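Local coordinates for protein eukaryotic initiation factor 4F subunit P150 (Saccharomyces cerevisiae, PDB 2VSO) that forms part of the eIF4F complex that binds the mRNA cap and starts assembly of the translation apparatus, the middle domain given here being the eIF4A-binding piece, at residues Glu50-Asp53 / Ala54-Glu58; Val67-Asn71 / Gly72-Lys76; Leu253-Ile256 / Ile257-Lys261. All blocks are in the same frame, centred on the assembly; numbering follows the deposited sequence.

All three contacts are local, each formed within one continuous stretch of the all-helical MIF4G domain, and all are partly buried. Contacts 1 and 2 lie at the starts of two successive helices, 52-64 and 73-88, with centres about 22 Å apart. Contact 3, at the end of helix 242-257, lies on the opposite side of the chain's centre, about 44 Å from contact 1 and about 49 Å from contact 2, centre to centre. Contact 1 pairs a serine with an aromatic ring and borders a second protein chain; contact 2 is polar, a glutamate held by a threonine; contact 3 sets amide and hydroxyl groups beside the buried Leu253 and Ile256.

Contact 1: Glu50-Asp53 / Ala54-Glu58; sequences EMFD and AISSE
With CG of Phe52 anti to its own backbone N (chi1 -178°) and OG of Ser56 held between backbone N and carbonyl carbon (chi1 66°), ring and hydroxymethyl group come together on one side of the first turn of helix 52-64, in the helical MIF4G domain. CB of Ser56 stands over one face of the phenyl ring, 4.1 Å from its centroid, in a CH-pi contact displaced toward the rim. The hydroxyl turns back: Ser56 OG donates to Phe52 O at 2.9 Å from above the carbonyl plane, while Ser56 N reaches the same oxygen nearly straight on (N-H...O 171°). Two donors thus grip one carbonyl, and the small polar side chain suits a spot against helix 93-106, where Lys102 also bonds to Ser56 OG and Met95 and Gln98 touch Phe52.

On another side Met51, at the N-cap position, folds its flexible thioether chain so that its CE meets Ala54 CB at 3.6 Å; the short alanine admits this approach. Met51 O accepts from Ile55 N at 3.1 Å, and Ile55 packs on Leu43 and Leu47. A second protein chain, probably eIF4A, packs on Met51 and Ala54, and a basic side chain of that neighbour pairs with Glu58 OE1. Along the same helix, Ser57 OG donates to Ala54 O at 2.9 Å, again from above the carbonyl plane.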
ATOM      1  N   GLU C  50       8.303  15.697  -4.288  1.00 56.24           N
ATOM      2  CA  GLU C  50       8.431  17.038  -3.740  1.00 55.43           C
ATOM      3  C   GLU C  50       9.880  17.549  -3.817  1.00 71.97           C
ATOM      4  O   GLU C  50      10.136  18.601  -4.402  1.00 86.94           O
ATOM      5  CB  GLU C  50       7.916  17.065  -2.297  1.00 49.76           C
ATOM      6  CG  GLU C  50       7.983  18.425  -1.624  1.00 57.58           C
ATOM      7  CD  GLU C  50       7.439  18.412  -0.198  1.00 58.63           C
ATOM      8  OE1 GLU C  50       8.032  19.077   0.676  1.00 67.57           O
ATOM      9  OE2 GLU C  50       6.422  17.730   0.050  1.00 73.19           O
ATOM     10  N   MET C  51      10.820  16.795  -3.242  1.00 66.30           N
ATOM     11  CA  MET C  51      12.218  17.224  -3.131  1.00 54.82           C
ATOM     12  C   MET C  51      13.090  16.819  -4.322  1.00 58.16           C
ATOM     13  O   MET C  51      14.310  16.709  -4.207  1.00 65.23           O
ATOM     14  CB  MET C  51      12.842  16.664  -1.849  1.00 44.85           C
ATOM     15  CG  MET C  51      12.309  17.288  -0.579  1.00 56.75           C
ATOM     16  SD  MET C  51      12.314  19.097  -0.684  1.00 75.15           S
ATOM     17  CE  MET C  51      14.054  19.404  -1.011  1.00112.58           C
ATOM     18  N   PHE C  52      12.470  16.618  -5.470  1.00 38.13           N
ATOM     19  CA  PHE C  52      13.160  15.996  -6.581  1.00 39.20           C
ATOM     20  C   PHE C  52      14.257  16.863  -7.177  1.00 68.64           C
ATOM     21  O   PHE C  52      15.411  16.441  -7.258  1.00 84.01           O
ATOM     22  CB  PHE C  52      12.172  15.588  -7.676  1.00 37.80           C
ATOM     23  CG  PHE C  52      12.818  14.882  -8.841  1.00 52.06           C
ATOM     24  CD1 PHE C  52      13.350  15.605  -9.895  1.00 63.68           C
ATOM     25  CD2 PHE C  52      12.898  13.503  -8.873  1.00 45.21           C
ATOM     26  CE1 PHE C  52      13.950  14.959 -10.969  1.00 63.16           C
ATOM     27  CE2 PHE C  52      13.485  12.856  -9.934  1.00 56.24           C
ATOM     28  CZ  PHE C  52      14.021  13.586 -10.986  1.00 60.92           C
ATOM     29  N   ASP C  53      13.905  18.062  -7.622  1.00 72.75           N
ATOM     30  CA  ASP C  53      14.888  18.904  -8.291  1.00 81.51           C
ATOM     31  C   ASP C  53      16.078  19.204  -7.383  1.00 75.30           C
ATOM     32  O   ASP C  53      17.229  19.166  -7.822  1.00 71.68           O
ATOM     33  CB  ASP C  53      14.241  20.185  -8.805  1.00 86.53           C
ATOM     34  CG  ASP C  53      13.237  19.920  -9.913  1.00 94.22           C
ATOM     35  OD1 ASP C  53      13.605  19.232 -10.892  1.00 87.97           O
ATOM     36  OD2 ASP C  53      12.086  20.402  -9.801  1.00 93.49           O
ATOM     37  N   ALA C  54      15.798  19.481  -6.114  1.00 57.95           N
ATOM     38  CA  ALA C  54      16.857  19.697  -5.142  1.00 50.48           C
ATOM     39  C   ALA C  54      17.776  18.481  -5.022  1.00 60.28           C
ATOM     40  O   ALA C  54      18.996  18.623  -4.931  1.00 73.96           O
ATOM     41  CB  ALA C  54      16.274  20.056  -3.782  1.00 41.66           C
ATOM     42  N   ILE C  55      17.193  17.285  -5.024  1.00 59.16           N
ATOM     43  CA  ILE C  55      17.971  16.081  -4.737  1.00 60.01           C
ATOM     44  C   ILE C  55      18.536  15.371  -5.979  1.00 55.30           C
ATOM     45  O   ILE C  55      19.576  14.708  -5.917  1.00 51.42           O
ATOM     46  CB  ILE C  55      17.214  15.137  -3.788  1.00 43.29           C
ATOM     47  CG1 ILE C  55      17.520  15.532  -2.355  1.00 54.29           C
ATOM     48  CG2 ILE C  55      17.634  13.693  -3.978  1.00 45.79           C
ATOM     49  CD1 ILE C  55      16.688  14.804  -1.364  1.00 78.89           C
ATOM     50  N   SER C  56      17.875  15.526  -7.113  1.00 43.02           N
ATOM     51  CA  SER C  56      18.477  15.072  -8.349  1.00 52.04           C
ATOM     52  C   SER C  56      19.600  16.045  -8.775  1.00 71.85           C
ATOM     53  O   SER C  56      20.446  15.719  -9.613  1.00 67.62           O
ATOM     54  CB  SER C  56      17.426  14.915  -9.440  1.00 36.10           C
ATOM     55  OG  SER C  56      16.893  16.176  -9.783  1.00 60.39           O
ATOM     56  N   SER C  57      19.618  17.237  -8.180  1.00 93.61           N
ATOM     57  CA  SER C  57      20.685  18.192  -8.459  1.00 97.32           C
ATOM     58  C   SER C  57      21.910  17.804  -7.654  1.00 84.35           C
ATOM     59  O   SER C  57      23.046  17.932  -8.117  1.00 90.87           O
ATOM     60  CB  SER C  57      20.268  19.614  -8.097  1.00111.74           C
ATOM     61  OG  SER C  57      20.763  19.970  -6.819  1.00125.22           O
ATOM     62  N   GLU C  58      21.684  17.330  -6.438  1.00 59.81           N
ATOM     63  CA  GLU C  58      22.804  16.922  -5.607  1.00 58.07           C
ATOM     64  C   GLU C  58      23.419  15.607  -6.077  1.00 62.54           C
ATOM     65  O   GLU C  58      24.634  15.433  -6.032  1.00 82.18           O
ATOM     66  CB  GLU C  58      22.392  16.874  -4.139  1.00 68.80           C
ATOM     67  CG  GLU C  58      21.774  18.187  -3.681  1.00 86.07           C
ATOM     68  CD  GLU C  58      22.066  18.502  -2.235  1.00 96.26           C
ATOM     69  OE1 GLU C  58      21.845  19.664  -1.830  1.00102.31           O
ATOM     70  OE2 GLU C  58      22.524  17.592  -1.510  1.00 95.19           O
TER

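Contact 2: Val67-Asn71 / Gly72-Lys76; sequences VWETN and GETLK
Glu69 lays its carboxylate against CB and OG1 of Thr74 and against CG of Glu73, the last at 3.3 Å from Glu69 OE1. Both oxygens of the carboxylate are put to use on the threonine. Thr74 OG1 donates to Glu69 OE1 at 2.7 Å, meeting it on the syn side but 27° out of the carboxylate plane, and Thr74 N donates to the syn lone pair of Glu69 OE2 at 3.2 Å, with an N-H...O angle of 157°. The chain of Glu69 runs extended beyond CG (chi2 175°), which gives it the length to cross from the loop to the helix. Ser66 OG bonds to OE2 as well, so three bonds fix the rotation of the group.

This is the connection between helices 52-64 and 73-88 of the MIF4G domain, an alpha-helical HEAT-like repeat fold, and the acidic group sits at the helix start, where the helix dipole would be expected to favour negative charge. Glu73, bent at chi2, sends OE1 to Asn71 N in a weak bond, and a water links its OE2 to Thr70 N, the latter link also weak. Glu69 OE1 and Glu73 OE2 come within 4.3 Å, a proximity of like charges that the surrounding donors would probably ease. Gly72 takes a positive phi, a conformation glycine adopts readily, as the chain turns into the helix. Beyond it the long, extended Lys76 reaches back over the turn, its NZ donating to Asn71 O at 2.8 Å in the carbonyl plane.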
ATOM      1  N   VAL C  67      34.781  14.674 -13.789  1.00 78.14           N
ATOM      2  CA  VAL C  67      35.610  15.538 -14.637  1.00 76.44           C
ATOM      3  C   VAL C  67      37.072  15.382 -14.233  1.00 58.55           C
ATOM      4  O   VAL C  67      37.968  15.509 -15.058  1.00 63.72           O
ATOM      5  CB  VAL C  67      35.270  17.046 -14.516  1.00 68.91           C
ATOM      6  CG1 VAL C  67      33.815  17.264 -14.158  1.00 71.23           C
ATOM      7  CG2 VAL C  67      36.187  17.718 -13.495  1.00 57.64           C
ATOM      8  N   TRP C  68      37.273  15.095 -12.950  1.00 55.38           N
ATOM      9  CA  TRP C  68      38.578  14.943 -12.331  1.00 58.90           C
ATOM     10  C   TRP C  68      39.032  13.488 -12.318  1.00 67.46           C
ATOM     11  O   TRP C  68      39.835  13.087 -11.471  1.00 63.18           O
ATOM     12  CB  TRP C  68      38.530  15.470 -10.891  1.00 64.28           C
ATOM     13  CG  TRP C  68      37.965  16.851 -10.767  1.00 77.62           C
ATOM     14  CD1 TRP C  68      36.748  17.197 -10.262  1.00 95.30           C
ATOM     15  CD2 TRP C  68      38.596  18.073 -11.167  1.00100.65           C
ATOM     16  NE1 TRP C  68      36.581  18.559 -10.319  1.00102.00           N
ATOM     17  CE2 TRP C  68      37.700  19.120 -10.871  1.00 99.23           C
ATOM     18  CE3 TRP C  68      39.833  18.381 -11.744  1.00112.69           C
ATOM     19  CZ2 TRP C  68      38.001  20.454 -11.137  1.00112.33           C
ATOM     20  CZ3 TRP C  68      40.131  19.703 -12.004  1.00125.09           C
ATOM     21  CH2 TRP C  68      39.218  20.726 -11.699  1.00127.38           C
ATOM     22  N   GLU C  69      38.514  12.694 -13.246  1.00 62.51           N
ATOM     23  CA  GLU C  69      38.888  11.285 -13.318  1.00 52.94           C
ATOM     24  C   GLU C  69      39.150  10.880 -14.759  1.00 54.68           C
ATOM     25  O   GLU C  69      38.912  11.649 -15.700  1.00 57.36           O
ATOM     26  CB  GLU C  69      37.797  10.380 -12.718  1.00 62.75           C
ATOM     27  CG  GLU C  69      37.511  10.567 -11.228  1.00 52.29           C
ATOM     28  CD  GLU C  69      36.330   9.717 -10.745  1.00 79.49           C
ATOM     29  OE1 GLU C  69      36.370   9.223  -9.599  1.00 79.32           O
ATOM     30  OE2 GLU C  69      35.356   9.537 -11.509  1.00 84.10           O
ATOM     31  N   THR C  70      39.594   9.645 -14.930  1.00 47.48           N
ATOM     32  CA  THR C  70      40.119   9.209 -16.208  1.00 58.06           C
ATOM     33  C   THR C  70      39.302   8.060 -16.766  1.00 58.60           C
ATOM     34  O   THR C  70      39.197   7.878 -17.977  1.00 79.97           O
ATOM     35  CB  THR C  70      41.622   8.834 -16.051  1.00 68.74           C
ATOM     36  OG1 THR C  70      42.369  10.019 -15.739  1.00 48.69           O
ATOM     37  CG2 THR C  70      42.175   8.189 -17.312  1.00 51.59           C
ATOM     38  N   ASN C  71      38.695   7.300 -15.868  1.00 68.34           N
ATOM     39  CA  ASN C  71      37.891   6.158 -16.274  1.00 63.46           C
ATOM     40  C   ASN C  71      36.463   6.206 -15.769  1.00 58.54           C
ATOM     41  O   ASN C  71      35.851   5.158 -15.564  1.00 64.60           O
ATOM     42  CB  ASN C  71      38.560   4.868 -15.822  1.00 67.85           C
ATOM     43  CG  ASN C  71      39.950   4.724 -16.380  1.00 77.52           C
ATOM     44  OD1 ASN C  71      40.176   4.969 -17.565  1.00 88.36           O
ATOM     45  ND2 ASN C  71      40.898   4.342 -15.532  1.00 75.34           N
ATOM     46  N   GLY C  72      35.944   7.422 -15.577  1.00 45.72           N
ATOM     47  CA  GLY C  72      34.564   7.643 -15.151  1.00 62.32           C
ATOM     48  C   GLY C  72      34.063   6.811 -13.976  1.00 69.07           C
ATOM     49  O   GLY C  72      32.874   6.505 -13.879  1.00 71.44           O
ATOM     50  N   GLU C  73      34.964   6.465 -13.065  1.00 61.94           N
ATOM     51  CA  GLU C  73      34.669   5.478 -12.027  1.00 59.74           C
ATOM     52  C   GLU C  73      33.549   5.842 -11.039  1.00 55.29           C
ATOM     53  O   GLU C  73      32.862   4.954 -10.547  1.00 58.43           O
ATOM     54  CB  GLU C  73      35.943   5.103 -11.256  1.00 53.35           C
ATOM     55  CG  GLU C  73      36.868   6.272 -10.955  1.00 72.75           C
ATOM     56  CD  GLU C  73      38.139   6.255 -11.806  1.00 72.43           C
ATOM     57  OE1 GLU C  73      38.033   6.086 -13.043  1.00 52.65           O
ATOM     58  OE2 GLU C  73      39.236   6.411 -11.224  1.00 65.19           O
ATOM     59  N   THR C  74      33.396   7.132 -10.747  1.00 43.90           N
ATOM     60  CA  THR C  74      32.454   7.632  -9.750  1.00 39.29           C
ATOM     61  C   THR C  74      31.048   7.732 -10.336  1.00 55.09           C
ATOM     62  O   THR C  74      30.062   7.429  -9.676  1.00 57.82           O
ATOM     63  CB  THR C  74      32.873   9.022  -9.243  1.00 55.64           C
ATOM     64  OG1 THR C  74      33.974   8.895  -8.330  1.00 67.82           O
ATOM     65  CG2 THR C  74      31.707   9.725  -8.550  1.00 36.82           C
ATOM     66  N   LEU C  75      30.982   8.163 -11.588  1.00 66.61           N
ATOM     67  CA  LEU C  75      29.740   8.192 -12.336  1.00 59.06           C
ATOM     68  C   LEU C  75      29.236   6.779 -12.629  1.00 49.27           C
ATOM     69  O   LEU C  75      28.044   6.519 -12.548  1.00 47.61           O
ATOM     70  CB  LEU C  75      29.938   8.970 -13.633  1.00 52.58           C
ATOM     71  CG  LEU C  75      28.877   8.837 -14.717  1.00 50.53           C
ATOM     72  CD1 LEU C  75      27.536   9.359 -14.228  1.00 35.22           C
ATOM     73  CD2 LEU C  75      29.348   9.598 -15.940  1.00 45.82           C
ATOM     74  N   LYS C  76      30.132   5.863 -12.985  1.00 61.46           N
ATOM     75  CA  LYS C  76      29.732   4.465 -13.141  1.00 52.52           C
ATOM     76  C   LYS C  76      29.115   4.015 -11.831  1.00 59.44           C
ATOM     77  O   LYS C  76      28.171   3.220 -11.811  1.00 64.12           O
ATOM     78  CB  LYS C  76      30.934   3.562 -13.405  1.00 41.26           C
ATOM     79  CG  LYS C  76      31.570   3.624 -14.793  1.00 51.45           C
ATOM     80  CD  LYS C  76      32.888   2.806 -14.801  1.00 35.32           C
ATOM     81  CE  LYS C  76      33.597   2.807 -16.159  1.00 52.51           C
ATOM     82  NZ  LYS C  76      35.073   2.550 -16.023  1.00 60.87           N
TER
HETATM   83  O   HOH W   1      41.195   7.827 -12.979  1.00 57.73           O

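Contact 3: Leu253-Ile256 / Ile257-Lys261; sequences LDNI and IQTAK
Gln258 holds its side-chain amide over the backbone and side chain of Asp254, with Asp254 O 3.3 Å from Gln258 CD and Asp254 CB 3.8 Å from Gln258 NE2. The amide of Asn255 instead points its oxygen at a hydroxyl, Asn255 OD1 lying 2.9 Å from Thr259 OG1. Asn255 lies in the last turn of helix 242-257 in the MIF4G domain, and Gln258, just past its C-terminal end, is the first residue to leave helical backbone angles. Helical backbone bonds run from Ile257 N to Leu253 O and from Gln258 N to Asp254 O, each 2.9 Å.

Thr259 suits the place where the chain turns off: its hydroxyl, set by a chi1 of 59°, faces two oxygens of one residue, since Thr259 OG1 is also 2.7 Å from Asn255 O. The inward side is apolar. Leu253 and Ile256 meet Leu205 of helix 191-206, while on helix 264-278 Leu253 meets Ile273 and both Ile256 and Ile257 rest on Leu270, so branched aliphatics join this helix end to two others. Past the turn, Ala260 CB lies 4.2 Å from Ile256 CG2.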
ATOM      1  N   LEU C 253      -0.112 -15.560 -24.033  1.00 67.01           N
ATOM      2  CA  LEU C 253      -1.033 -15.083 -23.015  1.00 61.71           C
ATOM      3  C   LEU C 253      -2.454 -15.568 -23.281  1.00 64.49           C
ATOM      4  O   LEU C 253      -3.181 -15.891 -22.353  1.00 73.25           O
ATOM      5  CB  LEU C 253      -1.000 -13.554 -22.940  1.00 43.36           C
ATOM      6  CG  LEU C 253       0.312 -12.846 -22.590  1.00 56.65           C
ATOM      7  CD1 LEU C 253       0.037 -11.377 -22.252  1.00 45.28           C
ATOM      8  CD2 LEU C 253       1.062 -13.537 -21.440  1.00 45.37           C
ATOM      9  N   ASP C 254      -2.853 -15.611 -24.547  1.00 61.71           N
ATOM     10  CA  ASP C 254      -4.147 -16.180 -24.898  1.00 67.12           C
ATOM     11  C   ASP C 254      -4.191 -17.634 -24.450  1.00 69.98           C
ATOM     12  O   ASP C 254      -5.193 -18.102 -23.917  1.00 70.66           O
ATOM     13  CB  ASP C 254      -4.410 -16.079 -26.400  1.00 75.33           C
ATOM     14  CG  ASP C 254      -4.737 -14.668 -26.843  1.00 90.22           C
ATOM     15  OD1 ASP C 254      -5.010 -13.813 -25.971  1.00 94.16           O
ATOM     16  OD2 ASP C 254      -4.719 -14.413 -28.067  1.00 87.77           O
ATOM     17  N   ASN C 255      -3.089 -18.338 -24.667  1.00 75.17           N
ATOM     18  CA  ASN C 255      -2.944 -19.707 -24.211  1.00 78.74           C
ATOM     19  C   ASN C 255      -3.107 -19.766 -22.708  1.00 76.68           C
ATOM     20  O   ASN C 255      -3.937 -20.512 -22.197  1.00 85.62           O
ATOM     21  CB  ASN C 255      -1.577 -20.261 -24.614  1.00 86.94           C
ATOM     22  CG  ASN C 255      -1.402 -21.715 -24.234  1.00109.29           C
ATOM     23  OD1 ASN C 255      -2.340 -22.366 -23.777  1.00118.84           O
ATOM     24  ND2 ASN C 255      -0.195 -22.234 -24.422  1.00120.36           N
ATOM     25  N   ILE C 256      -2.318 -18.962 -22.005  1.00 56.10           N
ATOM     26  CA  ILE C 256      -2.359 -18.932 -20.548  1.00 53.68           C
ATOM     27  C   ILE C 256      -3.758 -18.689 -20.001  1.00 59.54           C
ATOM     28  O   ILE C 256      -4.175 -19.323 -19.034  1.00 76.30           O
ATOM     29  CB  ILE C 256      -1.410 -17.879 -19.983  1.00 56.55           C
ATOM     30  CG1 ILE C 256       0.011 -18.449 -19.913  1.00 58.01           C
ATOM     31  CG2 ILE C 256      -1.882 -17.434 -18.607  1.00 43.88           C
ATOM     32  CD1 ILE C 256       1.089 -17.402 -19.794  1.00 70.39           C
ATOM     33  N   ILE C 257      -4.479 -17.765 -20.619  1.00 77.51           N
ATOM     34  CA  ILE C 257      -5.847 -17.478 -20.217  1.00 78.45           C
ATOM     35  C   ILE C 257      -6.721 -18.695 -20.481  1.00 90.63           C
ATOM     36  O   ILE C 257      -7.482 -19.122 -19.617  1.00105.75           O
ATOM     37  CB  ILE C 257      -6.432 -16.286 -21.004  1.00 60.62           C
ATOM     38  CG1 ILE C 257      -5.787 -14.965 -20.578  1.00 43.34           C
ATOM     39  CG2 ILE C 257      -7.928 -16.225 -20.814  1.00 60.81           C
ATOM     40  CD1 ILE C 257      -5.994 -13.860 -21.580  1.00 38.87           C
ATOM     41  N   GLN C 258      -6.591 -19.254 -21.680  1.00 93.37           N
ATOM     42  CA  GLN C 258      -7.472 -20.319 -22.139  1.00104.49           C
ATOM     43  C   GLN C 258      -7.042 -21.713 -21.695  1.00106.23           C
ATOM     44  O   GLN C 258      -7.511 -22.695 -22.258  1.00125.04           O
ATOM     45  CB  GLN C 258      -7.569 -20.309 -23.667  1.00116.87           C
ATOM     46  CG  GLN C 258      -7.975 -18.983 -24.285  1.00130.23           C
ATOM     47  CD  GLN C 258      -7.754 -18.962 -25.788  1.00141.68           C
ATOM     48  OE1 GLN C 258      -7.557 -20.007 -26.412  1.00146.37           O
ATOM     49  NE2 GLN C 258      -7.781 -17.771 -26.376  1.00137.89           N
ATOM     50  N   THR C 259      -6.142 -21.817 -20.719  1.00 77.38           N
ATOM     51  CA  THR C 259      -5.729 -23.137 -20.224  1.00 62.26           C
ATOM     52  C   THR C 259      -5.260 -23.121 -18.776  1.00 80.33           C
ATOM     53  O   THR C 259      -5.792 -23.850 -17.939  1.00 93.78           O
ATOM     54  CB  THR C 259      -4.614 -23.797 -21.083  1.00122.19           C
ATOM     55  OG1 THR C 259      -3.452 -22.958 -21.114  1.00122.21           O
ATOM     56  CG2 THR C 259      -5.089 -24.076 -22.504  1.00117.80           C
ATOM     57  N   ALA C 260      -4.253 -22.307 -18.484  1.00 90.89           N
ATOM     58  CA  ALA C 260      -3.670 -22.264 -17.146  1.00 89.54           C
ATOM     59  C   ALA C 260      -4.704 -21.926 -16.080  1.00 86.10           C
ATOM     60  O   ALA C 260      -5.734 -21.318 -16.367  1.00 79.77           O
ATOM     61  CB  ALA C 260      -2.520 -21.280 -17.100  1.00 93.91           C
ATOM     62  N   LYS C 261      -4.421 -22.333 -14.848  1.00 91.75           N
ATOM     63  CA  LYS C 261      -5.316 -22.056 -13.732  1.00 99.21           C
ATOM     64  C   LYS C 261      -4.775 -20.891 -12.909  1.00100.39           C
ATOM     65  O   LYS C 261      -3.876 -21.060 -12.087  1.00105.50           O
ATOM     66  CB  LYS C 261      -5.510 -23.303 -12.859  1.00110.97           C
ATOM     67  CG  LYS C 261      -6.654 -23.178 -11.859  1.00126.73           C
ATOM     68  CD  LYS C 261      -7.054 -24.526 -11.276  1.00138.82           C
ATOM     69  CE  LYS C 261      -7.741 -25.407 -12.312  1.00143.20           C
ATOM     70  NZ  LYS C 261      -8.388 -26.595 -11.682  1.00145.49           N
TER